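Side-chain contact in iron-regulated outer membrane protein (Neisseria meningitidis, PDB 4B7O), which probably carries iron, as a siderophore complex, across the meningococcal outer membrane as a TonB-dependent transporter: residues K170-A174 with Q175-K179. Numbering follows the deposited sequence.
Sequences KTVDA and QDLLK
With Val172 CG2 anti to the backbone N and Leu177 CG anti to its own carbonyl carbon (chi1 -79°), the two side chains meet almost at a right angle, the valine methyl lying 3.7 Å from Leu177 CG. They pack the link after strand 166-171 of the plug sheet against the end of the helical turn 174-177, just ahead of barrel strand 185-194 in this TonB-dependent receptor. Leu215, on barrel strand 212-223, touches both side chains and so extends the apolar patch onto the barrel wall.

Asp173 sits at the N-cap position, yet its carboxylate does no capping. Its CG swings beside the backbone N, chi1 -94°, and OD1 forms a salt bridge with Lys254 of strand 246-259, whose NZ also donates hydrogen bonds to Val172 O and Thr171 OG1. That ammonium ties the end of the plug strand to the barrel. The other carboxylate oxygen, OD2, lies 4.5 Å from OD2 of Asp176, but the position of that second oxygen is uncertain and the like-charge approach therefore doubtful; Lys254, and Lys179 by a long salt bridge to Asp176 OD1, may offset the two negative charges.

The turn itself is held by the main chain: Leu177 N donates a 3.2 Å hydrogen bond to Asp173 O. One residue on, Leu178 lays its side chain against the next carbonyl, CG 3.2 Å from Ala174 O, while the same oxygen accepts a 2.8 Å hydrogen bond from Leu178 N.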
ATOM      1  N   LYS A 170      -2.856  -8.938  -6.984  1.00 33.80           N
ATOM      2  CA  LYS A 170      -3.440 -10.252  -6.980  1.00 33.95           C
ATOM      3  C   LYS A 170      -2.298 -11.217  -6.971  1.00 36.03           C
ATOM      4  O   LYS A 170      -1.292 -11.014  -7.697  1.00 31.65           O
ATOM      5  CB  LYS A 170      -4.310 -10.531  -8.190  1.00 33.47           C
ATOM      6  CG  LYS A 170      -5.458  -9.565  -8.395  1.00 43.48           C
ATOM      7  CD  LYS A 170      -6.191 -10.006  -9.647  1.00 45.99           C
ATOM      8  CE  LYS A 170      -7.012  -8.900 -10.204  1.00 51.71           C
ATOM      9  NZ  LYS A 170      -8.371  -9.044  -9.608  1.00 64.51           N
ATOM     10  N   THR A 171      -2.451 -12.278  -6.176  1.00 34.22           N
ATOM     11  CA  THR A 171      -1.381 -13.231  -6.018  1.00 36.46           C
ATOM     12  C   THR A 171      -1.292 -14.081  -7.296  1.00 36.64           C
ATOM     13  O   THR A 171      -2.256 -14.180  -8.041  1.00 38.60           O
ATOM     14  CB  THR A 171      -1.559 -14.079  -4.730  1.00 36.65           C
ATOM     15  OG1 THR A 171      -2.830 -14.757  -4.766  1.00 32.77           O
ATOM     16  CG2 THR A 171      -1.487 -13.182  -3.493  1.00 31.73           C
ATOM     17  N   VAL A 172      -0.146 -14.681  -7.547  1.00 31.52           N
ATOM     18  CA  VAL A 172       0.014 -15.510  -8.729  1.00 36.98           C
ATOM     19  C   VAL A 172      -0.800 -16.818  -8.645  1.00 38.62           C
ATOM     20  O   VAL A 172      -1.178 -17.275  -7.561  1.00 39.17           O
ATOM     21  CB  VAL A 172       1.528 -15.740  -9.014  1.00 38.04           C
ATOM     22  CG1 VAL A 172       2.222 -16.201  -7.768  1.00 34.46           C
ATOM     23  CG2 VAL A 172       1.723 -16.760 -10.119  1.00 46.80           C
ATOM     24  N   ASP A 173      -1.089 -17.373  -9.816  1.00 43.10           N
ATOM     25  CA  ASP A 173      -1.943 -18.535 -10.069  1.00 39.51           C
ATOM     26  C   ASP A 173      -1.124 -19.479 -10.914  1.00 40.88           C
ATOM     27  O   ASP A 173      -0.246 -19.057 -11.660  1.00 43.54           O
ATOM     28  CB  ASP A 173      -3.067 -18.098 -11.022  1.00 44.45           C
ATOM     29  CG  ASP A 173      -4.275 -17.691 -10.317  1.00 54.48           C
ATOM     30  OD1 ASP A 173      -4.236 -17.527  -9.074  1.00 68.20           O
ATOM     31  OD2 ASP A 173      -5.299 -17.556 -10.991  1.00 67.42           O
ATOM     32  N   ALA A 174      -1.483 -20.742 -10.898  1.00 39.65           N
ATOM     33  CA  ALA A 174      -0.820 -21.735 -11.697  1.00 37.17           C
ATOM     34  C   ALA A 174      -0.877 -21.342 -13.155  1.00 40.59           C
ATOM     35  O   ALA A 174       0.095 -21.528 -13.890  1.00 43.55           O
ATOM     36  CB  ALA A 174      -1.493 -23.103 -11.472  1.00 40.19           C
ATOM     37  N   GLN A 175      -2.025 -20.817 -13.574  1.00 38.79           N
ATOM     38  CA  GLN A 175      -2.276 -20.424 -14.963  1.00 38.78           C
ATOM     39  C   GLN A 175      -1.209 -19.412 -15.465  1.00 39.80           C
ATOM     40  O   GLN A 175      -0.686 -19.552 -16.560  1.00 41.91           O
ATOM     41  CB  GLN A 175      -3.747 -19.886 -15.090  1.00 40.29           C
ATOM     42  CG  GLN A 175      -4.201 -19.401 -16.471  1.00 54.54           C
ATOM     43  CD  GLN A 175      -3.899 -20.397 -17.606  1.00 69.07           C
ATOM     44  OE1 GLN A 175      -2.895 -20.255 -18.335  1.00 78.17           O
ATOM     45  NE2 GLN A 175      -4.744 -21.431 -17.741  1.00 67.75           N
ATOM     46  N   ASP A 176      -0.921 -18.373 -14.681  1.00 37.89           N
ATOM     47  CA  ASP A 176       0.149 -17.441 -15.000  1.00 39.28           C
ATOM     48  C   ASP A 176       1.551 -18.072 -15.010  1.00 42.48           C
ATOM     49  O   ASP A 176       2.382 -17.702 -15.868  1.00 40.53           O
ATOM     50  CB  ASP A 176       0.137 -16.306 -14.022  1.00 41.25           C
ATOM     51  CG  ASP A 176      -1.238 -15.741 -13.834  1.00 54.95           C
ATOM     52  OD1 ASP A 176      -1.935 -15.479 -14.867  1.00 55.34           O
ATOM     53  OD2 ASP A 176      -1.626 -15.565 -12.641  1.00 60.48           O
ATOM     54  N   LEU A 177       1.821 -19.027 -14.110  1.00 32.40           N
ATOM     55  CA  LEU A 177       3.142 -19.623 -14.109  1.00 36.62           C
ATOM     56  C   LEU A 177       3.311 -20.595 -15.271  1.00 37.05           C
ATOM     57  O   LEU A 177       4.426 -20.811 -15.770  1.00 36.85           O
ATOM     58  CB  LEU A 177       3.466 -20.296 -12.766  1.00 40.83           C
ATOM     59  CG  LEU A 177       3.893 -19.306 -11.674  1.00 42.77           C
ATOM     60  CD1 LEU A 177       3.944 -19.944 -10.307  1.00 44.03           C
ATOM     61  CD2 LEU A 177       5.255 -18.754 -12.003  1.00 40.60           C
ATOM     62  N   LEU A 178       2.194 -21.139 -15.741  1.00 36.86           N
ATOM     63  CA  LEU A 178       2.213 -22.060 -16.880  1.00 40.49           C
ATOM     64  C   LEU A 178       2.342 -21.364 -18.236  1.00 44.29           C
ATOM     65  O   LEU A 178       2.461 -22.024 -19.275  1.00 48.61           O
ATOM     66  CB  LEU A 178       0.952 -22.929 -16.869  1.00 38.20           C
ATOM     67  CG  LEU A 178       0.899 -23.963 -15.741  1.00 40.46           C
ATOM     68  CD1 LEU A 178      -0.532 -24.423 -15.619  1.00 39.00           C
ATOM     69  CD2 LEU A 178       1.835 -25.146 -15.942  1.00 35.49           C
ATOM     70  N   LYS A 179       2.363 -20.035 -18.210  1.00 46.84           N
ATOM     71  CA  LYS A 179       2.233 -19.215 -19.405  1.00 48.34           C
ATOM     72  C   LYS A 179       3.220 -19.521 -20.488  1.00 59.10           C
ATOM     73  O   LYS A 179       2.865 -19.486 -21.669  1.00 82.42           O
ATOM     74  CB  LYS A 179       2.364 -17.736 -19.089  1.00 50.71           C
ATOM     75  CG  LYS A 179       1.368 -16.843 -19.807  1.00 49.82           C
ATOM     76  CD  LYS A 179       0.058 -16.686 -19.043  1.00 51.26           C
ATOM     77  CE  LYS A 179      -0.498 -15.266 -19.204  1.00 52.31           C
ATOM     78  NZ  LYS A 179      -1.882 -15.139 -18.657  1.00 56.78           N
TER